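Local coordinates for coproheme decarboxylase (Thermus thermophilus, PDB 1VDH), which catalyses the peroxide-dependent, stepwise decarboxylation of Fe-coproporphyrin III to heme b, the last step of coproporphyrin-dependent heme biosynthesis, and works as a homopentamer, at residues Y109-L114 / Q191-W196; P137-V142 / F203-V208; Y145-R150 / G227-F232. All coordinates share one frame; numbering follows the deposited sequence.

Interaction 1: Y109-L114 / Q191-W196; sequences YSVVEL and QGLDDW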
ATOM      1  N   TYR A 109      17.760  -2.789  -8.305  1.00  7.63           N
ATOM      2  CA  TYR A 109      18.850  -2.546  -9.237  1.00  9.09           C
ATOM      3  C   TYR A 109      19.696  -1.421  -8.653  1.00  9.32           C
ATOM      4  O   TYR A 109      19.187  -0.337  -8.358  1.00  9.43           O
ATOM      5  CB  TYR A 109      18.325  -2.164 -10.624  1.00  7.74           C
ATOM      6  CG  TYR A 109      19.409  -1.659 -11.553  1.00  8.28           C
ATOM      7  CD1 TYR A 109      19.236  -0.479 -12.276  1.00  7.77           C
ATOM      8  CD2 TYR A 109      20.622  -2.345 -11.687  1.00  7.96           C
ATOM      9  CE1 TYR A 109      20.241   0.008 -13.109  1.00  8.53           C
ATOM     10  CE2 TYR A 109      21.634  -1.863 -12.516  1.00  8.36           C
ATOM     11  CZ  TYR A 109      21.435  -0.686 -13.224  1.00  8.04           C
ATOM     12  OH  TYR A 109      22.426  -0.193 -14.048  1.00  7.33           O
ATOM     13  N   SER A 110      20.988  -1.688  -8.490  1.00  8.99           N
ATOM     14  CA  SER A 110      21.892  -0.707  -7.918  1.00  8.75           C
ATOM     15  C   SER A 110      23.312  -0.876  -8.444  1.00  9.52           C
ATOM     16  O   SER A 110      23.596  -1.814  -9.187  1.00  9.16           O
ATOM     17  CB  SER A 110      21.881  -0.839  -6.393  1.00  8.36           C
ATOM     18  OG  SER A 110      22.308  -2.134  -5.998  1.00  7.81           O
ATOM     19  N   VAL A 111      24.198   0.039  -8.051  1.00  8.42           N
ATOM     20  CA  VAL A 111      25.597   0.004  -8.471  1.00  7.10           C
ATOM     21  C   VAL A 111      26.508   0.135  -7.250  1.00  5.50           C
ATOM     22  O   VAL A 111      26.348   1.064  -6.459  1.00  6.09           O
ATOM     23  CB  VAL A 111      25.918   1.160  -9.463  1.00  8.72           C
ATOM     24  CG1 VAL A 111      27.386   1.126  -9.861  1.00  8.64           C
ATOM     25  CG2 VAL A 111      25.043   1.056 -10.713  1.00  7.55           C
ATOM     26  N   VAL A 112      27.448  -0.800  -7.092  1.00  6.91           N
ATOM     27  CA  VAL A 112      28.389  -0.768  -5.965  1.00  6.05           C
ATOM     28  C   VAL A 112      28.965   0.637  -5.864  1.00  8.84           C
ATOM     29  O   VAL A 112      29.486   1.183  -6.841  1.00  8.35           O
ATOM     30  CB  VAL A 112      29.517  -1.820  -6.124  1.00  7.86           C
ATOM     31  CG1 VAL A 112      30.574  -1.646  -5.031  1.00  5.58           C
ATOM     32  CG2 VAL A 112      28.924  -3.224  -6.032  1.00  4.99           C
ATOM     33  N   GLU A 113      28.820   1.234  -4.686  1.00  7.81           N
ATOM     34  CA  GLU A 113      29.256   2.600  -4.460  1.00 10.25           C
ATOM     35  C   GLU A 113      30.174   2.783  -3.259  1.00 10.83           C
ATOM     36  O   GLU A 113      29.919   2.247  -2.181  1.00 11.84           O
ATOM     37  CB  GLU A 113      28.014   3.479  -4.282  1.00  8.51           C
ATOM     38  CG  GLU A 113      28.287   4.964  -4.108  1.00  8.76           C
ATOM     39  CD  GLU A 113      27.090   5.694  -3.544  1.00 10.02           C
ATOM     40  OE1 GLU A 113      26.163   6.028  -4.317  1.00  9.34           O
ATOM     41  OE2 GLU A 113      27.067   5.920  -2.317  1.00 10.65           O
ATOM     42  N   LEU A 114      31.259   3.522  -3.469  1.00 11.48           N
ATOM     43  CA  LEU A 114      32.209   3.829  -2.410  1.00 12.77           C
ATOM     44  C   LEU A 114      32.135   5.348  -2.270  1.00 14.48           C
ATOM     45  O   LEU A 114      32.398   6.080  -3.225  1.00 15.34           O
ATOM     46  CB  LEU A 114      33.626   3.389  -2.801  1.00 13.64           C
ATOM     47  CG  LEU A 114      33.791   1.918  -3.201  1.00 13.30           C
ATOM     48  CD1 LEU A 114      35.269   1.604  -3.380  1.00 14.04           C
ATOM     49  CD2 LEU A 114      33.191   1.009  -2.139  1.00 12.95           C
ATOM     50  N   GLN A 191      20.305   5.634  -6.461  1.00 10.50           N
ATOM     51  CA  GLN A 191      19.737   6.979  -6.547  1.00 14.17           C
ATOM     52  C   GLN A 191      18.747   7.235  -7.692  1.00 18.20           C
ATOM     53  O   GLN A 191      17.544   7.407  -7.446  1.00 26.15           O
ATOM     54  CB  GLN A 191      20.857   8.024  -6.491  1.00 11.18           C
ATOM     55  CG  GLN A 191      21.552   8.058  -5.118  1.00 11.07           C
ATOM     56  CD  GLN A 191      22.797   7.168  -5.019  1.00 11.02           C
ATOM     57  OE1 GLN A 191      22.996   6.243  -5.810  1.00 10.63           O
ATOM     58  NE2 GLN A 191      23.648   7.467  -4.046  1.00  9.60           N
ATOM     59  N   GLY A 192      19.219   7.217  -8.931  1.00 17.42           N
ATOM     60  CA  GLY A 192      18.306   7.414 -10.049  1.00 12.87           C
ATOM     61  C   GLY A 192      18.094   6.102 -10.792  1.00 11.93           C
ATOM     62  O   GLY A 192      17.783   6.093 -11.989  1.00 10.02           O
ATOM     63  N   LEU A 193      18.190   4.992 -10.057  1.00  8.63           N
ATOM     64  CA  LEU A 193      18.061   3.661 -10.639  1.00  7.53           C
ATOM     65  C   LEU A 193      16.920   2.810 -10.093  1.00  7.62           C
ATOM     66  O   LEU A 193      16.429   1.918 -10.784  1.00  6.59           O
ATOM     67  CB  LEU A 193      19.381   2.902 -10.475  1.00  7.55           C
ATOM     68  CG  LEU A 193      20.631   3.658 -10.934  1.00  8.38           C
ATOM     69  CD1 LEU A 193      21.865   2.798 -10.695  1.00  6.15           C
ATOM     70  CD2 LEU A 193      20.505   4.035 -12.408  1.00  7.60           C
ATOM     71  N   ASP A 194      16.535   3.045  -8.841  1.00  6.40           N
ATOM     72  CA  ASP A 194      15.455   2.284  -8.234  1.00  6.01           C
ATOM     73  C   ASP A 194      14.733   3.123  -7.173  1.00  6.03           C
ATOM     74  O   ASP A 194      15.033   4.302  -7.004  1.00  6.58           O
ATOM     75  CB  ASP A 194      15.969   0.948  -7.669  1.00  5.95           C
ATOM     76  CG  ASP A 194      14.944  -0.178  -7.791  1.00  7.96           C
ATOM     77  OD1 ASP A 194      15.334  -1.319  -8.115  1.00  9.70           O
ATOM     78  OD2 ASP A 194      13.743   0.065  -7.563  1.00  8.26           O
ATOM     79  N   ASP A 195      13.819   2.500  -6.441  1.00  5.45           N
ATOM     80  CA  ASP A 195      12.991   3.196  -5.455  1.00  6.87           C
ATOM     81  C   ASP A 195      13.631   3.746  -4.186  1.00  7.93           C
ATOM     82  O   ASP A 195      13.034   4.588  -3.516  1.00  8.21           O
ATOM     83  CB  ASP A 195      11.775   2.335  -5.110  1.00  7.36           C
ATOM     84  CG  ASP A 195      10.912   2.028  -6.330  1.00 10.28           C
ATOM     85  OD1 ASP A 195      11.237   2.500  -7.443  1.00  8.93           O
ATOM     86  OD2 ASP A 195       9.909   1.308  -6.173  1.00 11.59           O
ATOM     87  N   TRP A 196      14.832   3.276  -3.857  1.00  6.75           N
ATOM     88  CA  TRP A 196      15.549   3.742  -2.669  1.00  6.47           C
ATOM     89  C   TRP A 196      16.937   4.224  -3.098  1.00  7.16           C
ATOM     90  O   TRP A 196      17.430   3.839  -4.156  1.00  7.02           O
ATOM     91  CB  TRP A 196      15.679   2.618  -1.635  1.00  5.08           C
ATOM     92  CG  TRP A 196      14.356   2.083  -1.137  1.00  4.62           C
ATOM     93  CD1 TRP A 196      13.532   1.201  -1.781  1.00  6.17           C
ATOM     94  CD2 TRP A 196      13.718   2.388   0.111  1.00  6.91           C
ATOM     95  NE1 TRP A 196      12.424   0.940  -1.013  1.00  7.17           N
ATOM     96  CE2 TRP A 196      12.511   1.655   0.154  1.00  8.46           C
ATOM     97  CE3 TRP A 196      14.051   3.210   1.199  1.00  8.93           C
ATOM     98  CZ2 TRP A 196      11.630   1.717   1.246  1.00  9.01           C
ATOM     99  CZ3 TRP A 196      13.174   3.274   2.289  1.00  9.57           C
ATOM    100  CH2 TRP A 196      11.978   2.531   2.299  1.00 10.67           C
TER
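Leu193 reaches from the loop onto residues 109-114 of strand 102-116 and fills the angle between Tyr109 and Val111. Its CB starts beside the phenol, 3.8 Å from Tyr109 CD1 and with the backbone O of Tyr109 close by. With CG placed opposite its own carbonyl carbon (chi1 -50°) and the rest of the chain extended, the two methyls part company: CD1 runs on to Val111 CG2 at 3.6 Å, while still brushing Tyr109 CE1, and CD2 lies 4.1 Å from Tyr109 CE1. The approach to the ring is oblique. Val111 meets it with the branch that lies beside its own backbone N.

Strand 102-116 belongs to the curled antiparallel sheet of the ferredoxin-like, dimeric alpha-beta barrel fold, and 191-196 is part of the loop linking strands 184-189 and 198-204, which meets strand 102-116 here. Either side of Leu193, a polar bond fixes the loop. Asp194 OD1 takes the backbone N-H of Tyr109 at 2.8 Å through its anti lone pair, with 159° at the hydrogen; the other oxygen, OD2, accepts from the N of Asp195, so the carboxylate is held at both ends and its rotation is restricted. At the far end Gln191 and Glu113 arrive from opposite directions. Gln191 NE2 donates to the syn lone pair of Glu113 OE1 at 2.9 Å, nearly within the plane of its own amide, and the amide and carboxylate are turned 30° from one another. That OE1 also forms a salt bridge to Lys211 of the second subunit, and OE2 accepts from Trp198 NE1, so this buried carboxylate is held by three partners. The hydroxyl of Tyr109 bonds to His16 ND1, and Pro207 of the second subunit packs on Leu193.

Interaction 2: P137-V142 / F203-V208; sequences PKSGYV and FSEDPV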
ATOM      1  N   PRO A 137      30.304 -14.061  -1.015  1.00 10.47           N
ATOM      2  CA  PRO A 137      30.834 -15.209  -0.267  1.00 10.00           C
ATOM      3  C   PRO A 137      30.013 -16.480  -0.496  1.00 11.40           C
ATOM      4  O   PRO A 137      28.802 -16.423  -0.736  1.00  9.96           O
ATOM      5  CB  PRO A 137      30.814 -14.720   1.189  1.00 11.33           C
ATOM      6  CG  PRO A 137      29.771 -13.653   1.199  1.00 12.01           C
ATOM      7  CD  PRO A 137      29.981 -12.945  -0.108  1.00  9.57           C
ATOM      8  N   LYS A 138      30.682 -17.629  -0.439  1.00 12.03           N
ATOM      9  CA  LYS A 138      30.032 -18.906  -0.715  1.00 13.16           C
ATOM     10  C   LYS A 138      29.590 -19.755   0.472  1.00 14.87           C
ATOM     11  O   LYS A 138      29.595 -20.982   0.397  1.00 15.78           O
ATOM     12  CB  LYS A 138      30.918 -19.736  -1.645  1.00 15.83           C
ATOM     13  CG  LYS A 138      31.406 -18.969  -2.866  1.00 16.81           C
ATOM     14  CD  LYS A 138      30.248 -18.515  -3.734  1.00 18.79           C
ATOM     15  CE  LYS A 138      30.741 -17.703  -4.913  1.00 19.99           C
ATOM     16  NZ  LYS A 138      29.621 -17.317  -5.807  1.00 22.31           N
ATOM     17  N   SER A 139      29.170 -19.101   1.546  1.00 14.33           N
ATOM     18  CA  SER A 139      28.696 -19.796   2.736  1.00 14.80           C
ATOM     19  C   SER A 139      27.996 -18.777   3.617  1.00 13.77           C
ATOM     20  O   SER A 139      28.035 -17.579   3.342  1.00 14.63           O
ATOM     21  CB  SER A 139      29.868 -20.416   3.509  1.00 15.69           C
ATOM     22  OG  SER A 139      30.749 -19.417   3.998  1.00 20.29           O
ATOM     23  N   GLY A 140      27.358 -19.254   4.677  1.00 12.24           N
ATOM     24  CA  GLY A 140      26.695 -18.349   5.590  1.00  9.67           C
ATOM     25  C   GLY A 140      25.351 -17.801   5.154  1.00  9.48           C
ATOM     26  O   GLY A 140      24.592 -18.453   4.436  1.00  8.44           O
ATOM     27  N   TYR A 141      25.095 -16.562   5.562  1.00  9.71           N
ATOM     28  CA  TYR A 141      23.828 -15.895   5.305  1.00  8.18           C
ATOM     29  C   TYR A 141      23.979 -14.501   4.720  1.00  6.79           C
ATOM     30  O   TYR A 141      25.059 -13.910   4.747  1.00  5.75           O
ATOM     31  CB  TYR A 141      23.047 -15.798   6.628  1.00  7.43           C
ATOM     32  CG  TYR A 141      22.883 -17.133   7.318  1.00  7.80           C
ATOM     33  CD1 TYR A 141      21.715 -17.881   7.166  1.00  7.99           C
ATOM     34  CD2 TYR A 141      23.936 -17.695   8.040  1.00  7.53           C
ATOM     35  CE1 TYR A 141      21.607 -19.165   7.707  1.00  9.11           C
ATOM     36  CE2 TYR A 141      23.837 -18.972   8.579  1.00  9.82           C
ATOM     37  CZ  TYR A 141      22.678 -19.701   8.407  1.00  9.58           C
ATOM     38  OH  TYR A 141      22.611 -20.985   8.905  1.00  9.02           O
ATOM     39  N   VAL A 142      22.873 -13.983   4.197  1.00  7.16           N
ATOM     40  CA  VAL A 142      22.837 -12.649   3.630  1.00  6.34           C
ATOM     41  C   VAL A 142      21.676 -11.869   4.236  1.00  7.03           C
ATOM     42  O   VAL A 142      20.642 -12.443   4.590  1.00  7.62           O
ATOM     43  CB  VAL A 142      22.653 -12.664   2.081  1.00  6.81           C
ATOM     44  CG1 VAL A 142      21.273 -13.205   1.702  1.00  4.83           C
ATOM     45  CG2 VAL A 142      22.832 -11.249   1.519  1.00  8.10           C
ATOM     46  N   PHE A 203      26.877  -9.802   4.983  1.00  7.49           N
ATOM     47  CA  PHE A 203      27.173 -11.226   4.888  1.00  7.21           C
ATOM     48  C   PHE A 203      27.803 -11.683   6.196  1.00  7.62           C
ATOM     49  O   PHE A 203      28.697 -11.016   6.724  1.00 10.00           O
ATOM     50  CB  PHE A 203      28.136 -11.495   3.729  1.00  7.99           C
ATOM     51  CG  PHE A 203      27.622 -11.041   2.391  1.00  7.03           C
ATOM     52  CD1 PHE A 203      26.669 -11.784   1.706  1.00  7.78           C
ATOM     53  CD2 PHE A 203      28.105  -9.874   1.811  1.00  8.94           C
ATOM     54  CE1 PHE A 203      26.205 -11.374   0.453  1.00  7.23           C
ATOM     55  CE2 PHE A 203      27.648  -9.454   0.559  1.00  9.76           C
ATOM     56  CZ  PHE A 203      26.697 -10.206  -0.119  1.00  9.61           C
ATOM     57  N   SER A 204      27.350 -12.825   6.708  1.00  7.65           N
ATOM     58  CA  SER A 204      27.864 -13.353   7.972  1.00  7.70           C
ATOM     59  C   SER A 204      27.531 -14.829   8.102  1.00  7.12           C
ATOM     60  O   SER A 204      26.632 -15.327   7.430  1.00  6.61           O
ATOM     61  CB  SER A 204      27.225 -12.600   9.151  1.00  7.28           C
ATOM     62  OG  SER A 204      27.783 -13.004  10.394  1.00  8.83           O
ATOM     63  N   GLU A 205      28.250 -15.522   8.984  1.00  8.21           N
ATOM     64  CA  GLU A 205      28.006 -16.945   9.212  1.00 10.19           C
ATOM     65  C   GLU A 205      26.908 -17.146  10.249  1.00  9.61           C
ATOM     66  O   GLU A 205      26.477 -18.270  10.493  1.00  8.53           O
ATOM     67  CB  GLU A 205      29.287 -17.647   9.681  1.00 13.91           C
ATOM     68  CG  GLU A 205      30.424 -17.622   8.667  1.00 21.91           C
ATOM     69  CD  GLU A 205      30.076 -18.302   7.345  1.00 27.95           C
ATOM     70  OE1 GLU A 205      29.558 -19.443   7.361  1.00 31.80           O
ATOM     71  OE2 GLU A 205      30.336 -17.698   6.283  1.00 33.33           O
ATOM     72  N   ASP A 206      26.462 -16.049  10.854  1.00  9.24           N
ATOM     73  CA  ASP A 206      25.420 -16.092  11.877  1.00  9.42           C
ATOM     74  C   ASP A 206      24.475 -14.913  11.658  1.00  9.14           C
ATOM     75  O   ASP A 206      24.887 -13.760  11.755  1.00  8.51           O
ATOM     76  CB  ASP A 206      26.063 -16.004  13.272  1.00 10.38           C
ATOM     77  CG  ASP A 206      25.064 -16.213  14.414  1.00 13.91           C
ATOM     78  OD1 ASP A 206      23.836 -16.237  14.183  1.00  9.84           O
ATOM     79  OD2 ASP A 206      25.521 -16.349  15.569  1.00 13.50           O
ATOM     80  N   PRO A 207      23.191 -15.195  11.370  1.00  9.07           N
ATOM     81  CA  PRO A 207      22.206 -14.133  11.142  1.00  9.31           C
ATOM     82  C   PRO A 207      22.032 -13.209  12.347  1.00  7.45           C
ATOM     83  O   PRO A 207      21.637 -12.060  12.196  1.00  6.68           O
ATOM     84  CB  PRO A 207      20.927 -14.910  10.798  1.00  9.33           C
ATOM     85  CG  PRO A 207      21.109 -16.213  11.494  1.00 12.56           C
ATOM     86  CD  PRO A 207      22.565 -16.524  11.256  1.00 10.46           C
ATOM     87  N   VAL A 208      22.379 -13.697  13.535  1.00  7.55           N
ATOM     88  CA  VAL A 208      22.270 -12.887  14.744  1.00  6.84           C
ATOM     89  C   VAL A 208      23.221 -11.693  14.656  1.00  6.59           C
ATOM     90  O   VAL A 208      22.940 -10.633  15.210  1.00  5.10           O
ATOM     91  CB  VAL A 208      22.542 -13.723  16.018  1.00  9.80           C
ATOM     92  CG1 VAL A 208      22.607 -12.833  17.253  1.00 11.14           C
ATOM     93  CG2 VAL A 208      21.435 -14.751  16.194  1.00 11.06           C
TER
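A chi1 of -58° sets CG of Phe203 beside its backbone N, and the ring lies against Pro137, whose CD stands 3.9 Å from the ring centroid and almost on its normal, a CH-pi contact. Val142 points the same way as Phe203, and its CG2, anti to the backbone N, reaches Phe203 CE1 at 3.5 Å. Were Phe203 an alanine, Pro137 and Val142 CG2 would probably lose the ring they both pack on, opening a gap. Tyr141 turns to the other face of the sheet, where Pro207 CD sits over its ring toward the rim, 3.9 Å from the centroid, and Ser204 O lies in plane at its edge. Tyr141/Ser204 and Val142/Phe203 are antiparallel pairs of the barrel sheet, joining the start of strand 141-152 to the end of 198-204; Tyr141 N bonds to Ser204 O at 2.7 Å. Where the two chains leave the sheet, Ser139 OG donates to Glu205 OE2 on its syn side, 23° out of the carboxylate plane. Asp206 N-caps helix 207-217, its OD1 accepting from Val208 N. Strand 184-189 flanks Phe203 through Met184 and Val186, while Phe210 of helix 207-217 packs on Tyr141, whose hydroxyl bonds to Asp84 of the third subunit.

Interaction 3: Y145-R150 / G227-F232; sequences YPMNKR and GEFGPF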
ATOM      1  N   TYR A 145      18.746  -4.978   2.573  1.00  6.52           N
ATOM      2  CA  TYR A 145      17.757  -3.952   2.861  1.00  6.32           C
ATOM      3  C   TYR A 145      18.125  -2.666   2.146  1.00  7.23           C
ATOM      4  O   TYR A 145      19.307  -2.366   1.966  1.00  6.78           O
ATOM      5  CB  TYR A 145      17.636  -3.686   4.368  1.00  8.77           C
ATOM      6  CG  TYR A 145      18.886  -3.140   5.027  1.00  8.46           C
ATOM      7  CD1 TYR A 145      19.062  -1.767   5.207  1.00  9.64           C
ATOM      8  CD2 TYR A 145      19.868  -3.999   5.512  1.00  9.15           C
ATOM      9  CE1 TYR A 145      20.185  -1.265   5.859  1.00  9.68           C
ATOM     10  CE2 TYR A 145      20.993  -3.507   6.164  1.00  8.88           C
ATOM     11  CZ  TYR A 145      21.143  -2.141   6.334  1.00 10.08           C
ATOM     12  OH  TYR A 145      22.257  -1.662   6.979  1.00 12.64           O
ATOM     13  N   PRO A 146      17.119  -1.964   1.605  1.00  6.78           N
ATOM     14  CA  PRO A 146      17.361  -0.702   0.911  1.00  6.31           C
ATOM     15  C   PRO A 146      17.152   0.423   1.931  1.00  7.56           C
ATOM     16  O   PRO A 146      16.545   0.205   2.990  1.00  8.22           O
ATOM     17  CB  PRO A 146      16.277  -0.704  -0.164  1.00  8.09           C
ATOM     18  CG  PRO A 146      15.119  -1.316   0.552  1.00  5.30           C
ATOM     19  CD  PRO A 146      15.759  -2.465   1.327  1.00  7.35           C
ATOM     20  N   MET A 147      17.647   1.616   1.627  1.00  6.70           N
ATOM     21  CA  MET A 147      17.484   2.739   2.545  1.00  6.25           C
ATOM     22  C   MET A 147      17.715   4.073   1.854  1.00  5.95           C
ATOM     23  O   MET A 147      18.295   4.129   0.768  1.00  4.39           O
ATOM     24  CB  MET A 147      18.452   2.612   3.738  1.00  7.52           C
ATOM     25  CG  MET A 147      19.937   2.743   3.385  1.00 11.42           C
ATOM     26  SD  MET A 147      21.031   2.634   4.846  1.00 13.02           S
ATOM     27  CE  MET A 147      20.772   4.234   5.593  1.00 14.26           C
ATOM     28  N   ASN A 148      17.209   5.130   2.487  1.00  6.74           N
ATOM     29  CA  ASN A 148      17.368   6.509   2.029  1.00  6.91           C
ATOM     30  C   ASN A 148      17.972   7.284   3.194  1.00  8.79           C
ATOM     31  O   ASN A 148      17.983   6.810   4.334  1.00  7.57           O
ATOM     32  CB  ASN A 148      16.014   7.186   1.767  1.00  6.48           C
ATOM     33  CG  ASN A 148      15.206   6.519   0.684  1.00  7.80           C
ATOM     34  OD1 ASN A 148      13.978   6.506   0.744  1.00 11.91           O
ATOM     35  ND2 ASN A 148      15.880   5.989  -0.323  1.00  3.74           N
ATOM     36  N   LYS A 149      18.457   8.486   2.897  1.00  7.33           N
ATOM     37  CA  LYS A 149      18.969   9.379   3.921  1.00  8.27           C
ATOM     38  C   LYS A 149      17.834  10.389   4.052  1.00  9.00           C
ATOM     39  O   LYS A 149      17.389  10.984   3.061  1.00  6.52           O
ATOM     40  CB  LYS A 149      20.274  10.050   3.487  1.00  9.19           C
ATOM     41  CG  LYS A 149      21.528   9.275   3.898  1.00  8.89           C
ATOM     42  CD  LYS A 149      21.771   9.359   5.400  1.00  9.50           C
ATOM     43  CE  LYS A 149      23.107   8.721   5.798  1.00  9.64           C
ATOM     44  NZ  LYS A 149      23.146   7.252   5.557  1.00 10.80           N
ATOM     45  N   ARG A 150      17.325  10.518   5.271  1.00  9.27           N
ATOM     46  CA  ARG A 150      16.204  11.394   5.569  1.00 10.58           C
ATOM     47  C   ARG A 150      16.333  12.864   5.169  1.00 11.33           C
ATOM     48  O   ARG A 150      17.408  13.463   5.265  1.00  9.96           O
ATOM     49  CB  ARG A 150      15.859  11.277   7.055  1.00 11.98           C
ATOM     50  CG  ARG A 150      14.648  12.075   7.500  1.00 15.60           C
ATOM     51  CD  ARG A 150      14.402  11.900   8.991  1.00 16.56           C
ATOM     52  NE  ARG A 150      13.944  10.553   9.331  1.00 20.32           N
ATOM     53  CZ  ARG A 150      13.859  10.085  10.573  1.00 21.41           C
ATOM     54  NH1 ARG A 150      13.414   8.855  10.790  1.00 21.84           N
ATOM     55  NH2 ARG A 150      14.245  10.837  11.596  1.00 20.68           N
ATOM     56  N   GLY A 227      18.462   7.884   9.132  1.00 10.38           N
ATOM     57  CA  GLY A 227      18.199   6.603   8.510  1.00 11.02           C
ATOM     58  C   GLY A 227      16.734   6.359   8.202  1.00 11.21           C
ATOM     59  O   GLY A 227      15.868   6.522   9.059  1.00 11.12           O
ATOM     60  N   GLU A 228      16.457   5.996   6.957  1.00 11.45           N
ATOM     61  CA  GLU A 228      15.102   5.684   6.511  1.00 12.38           C
ATOM     62  C   GLU A 228      15.260   4.289   5.907  1.00 11.79           C
ATOM     63  O   GLU A 228      15.882   4.133   4.854  1.00 11.08           O
ATOM     64  CB  GLU A 228      14.664   6.698   5.459  1.00 14.56           C
ATOM     65  CG  GLU A 228      13.192   6.685   5.144  1.00 20.51           C
ATOM     66  CD  GLU A 228      12.801   7.851   4.254  1.00 24.79           C
ATOM     67  OE1 GLU A 228      12.929   9.014   4.710  1.00 23.70           O
ATOM     68  OE2 GLU A 228      12.385   7.605   3.102  1.00 23.74           O
ATOM     69  N   PHE A 229      14.715   3.282   6.586  1.00 10.15           N
ATOM     70  CA  PHE A 229      14.872   1.889   6.158  1.00 10.84           C
ATOM     71  C   PHE A 229      13.689   1.202   5.485  1.00 10.11           C
ATOM     72  O   PHE A 229      12.540   1.414   5.858  1.00  9.45           O
ATOM     73  CB  PHE A 229      15.335   1.048   7.351  1.00  9.29           C
ATOM     74  CG  PHE A 229      16.518   1.631   8.074  1.00 10.70           C
ATOM     75  CD1 PHE A 229      17.812   1.388   7.629  1.00  8.70           C
ATOM     76  CD2 PHE A 229      16.332   2.463   9.178  1.00 10.09           C
ATOM     77  CE1 PHE A 229      18.909   1.968   8.270  1.00 14.02           C
ATOM     78  CE2 PHE A 229      17.417   3.047   9.825  1.00 10.63           C
ATOM     79  CZ  PHE A 229      18.711   2.800   9.370  1.00 11.82           C
ATOM     80  N   GLY A 230      14.002   0.357   4.502  1.00 10.42           N
ATOM     81  CA  GLY A 230      12.979  -0.391   3.787  1.00  8.30           C
ATOM     82  C   GLY A 230      12.857  -1.809   4.325  1.00  8.44           C
ATOM     83  O   GLY A 230      13.215  -2.065   5.473  1.00  8.95           O
ATOM     84  N   PRO A 231      12.366  -2.760   3.518  1.00  7.87           N
ATOM     85  CA  PRO A 231      12.214  -4.154   3.958  1.00  6.46           C
ATOM     86  C   PRO A 231      13.552  -4.864   4.180  1.00  6.74           C
ATOM     87  O   PRO A 231      14.553  -4.521   3.552  1.00  8.07           O
ATOM     88  CB  PRO A 231      11.430  -4.786   2.809  1.00  7.41           C
ATOM     89  CG  PRO A 231      11.903  -4.011   1.611  1.00  6.91           C
ATOM     90  CD  PRO A 231      11.907  -2.588   2.129  1.00  6.77           C
ATOM     91  N   PHE A 232      13.571  -5.819   5.109  1.00  6.47           N
ATOM     92  CA  PHE A 232      14.777  -6.592   5.408  1.00  6.05           C
ATOM     93  C   PHE A 232      14.559  -8.050   5.019  1.00  6.18           C
ATOM     94  O   PHE A 232      13.563  -8.666   5.415  1.00  5.03           O
ATOM     95  CB  PHE A 232      15.139  -6.512   6.901  1.00  5.32           C
ATOM     96  CG  PHE A 232      15.745  -5.198   7.316  1.00  5.08           C
ATOM     97  CD1 PHE A 232      14.963  -4.054   7.425  1.00  5.10           C
ATOM     98  CD2 PHE A 232      17.106  -5.106   7.594  1.00  6.09           C
ATOM     99  CE1 PHE A 232      15.531  -2.831   7.803  1.00  5.50           C
ATOM    100  CE2 PHE A 232      17.682  -3.892   7.972  1.00  5.91           C
ATOM    101  CZ  PHE A 232      16.896  -2.755   8.076  1.00  6.80           C
TER
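Tyr145, the predicted active-site residue, lies in an offset stack on Phe232, the ring centroids 4.4 Å apart and the planes 20° from parallel. Its strand, 141-152, pairs antiparallel with 227-237 in the barrel sheet of the chlorite dismutase family, and Tyr145 to Lys149 are predicted to bind Fe-coproporphyrin III. The torsion chi1 of 63° sets CG of Tyr145 between its backbone N and carbonyl carbon; this leaves CB over the centre of the Phe232 ring, 3.6 Å from the centroid, and sets Phe232 CE2 over the face of the Tyr145 ring, toward its rim. Across the pair, Tyr145 CE1 comes to the edge of the Phe229 ring. Met147 runs alongside that ring in an oblique Met-aromatic contact, its SD 5.2 Å from the centroid and its CE against Phe229 CE1.

Behind the side chains, the backbones fix the register. Met147 and Phe229 form a non-hydrogen-bonded pair, and Asn148 and Glu228 a hydrogen-bonded one, with Asn148 N donating to Glu228 O at 2.9 Å, in the carbonyl plane, and Glu228 N bonding back to Asn148 O. Farther out, Val200 and Leu202 of strand 198-204 pack on Tyr145, and Arg218 makes a cation-pi contact with Phe229. Beyond the Met147-Phe229 pair the two chains stay joined where Gly230 N donates to Pro146 O at 3.0 Å, tilted 32° from the carbonyl plane.

Overall arrangement
All three contacts reach one curled antiparallel sheet. Along the chain their segments interleave: 109-114, 137-142 and 145-150 come first, then 191-196, 203-208 and 227-232 in the same order. Interactions 2 and 3 share strand 141-152, which pairs with 198-204 in one and 227-237 in the other, yet their centres are 21 Å apart. Interaction 1 lies about 12 Å from interaction 3, centre to centre, and touches it through Trp196, which packs on Pro146 and Gly230. Interactions 1 and 2 are 23 Å apart, on opposite sides of the chain's centre. Each also meets a neighbouring subunit, so the strand carrying the predicted substrate-binding residues is tied into the pentamer.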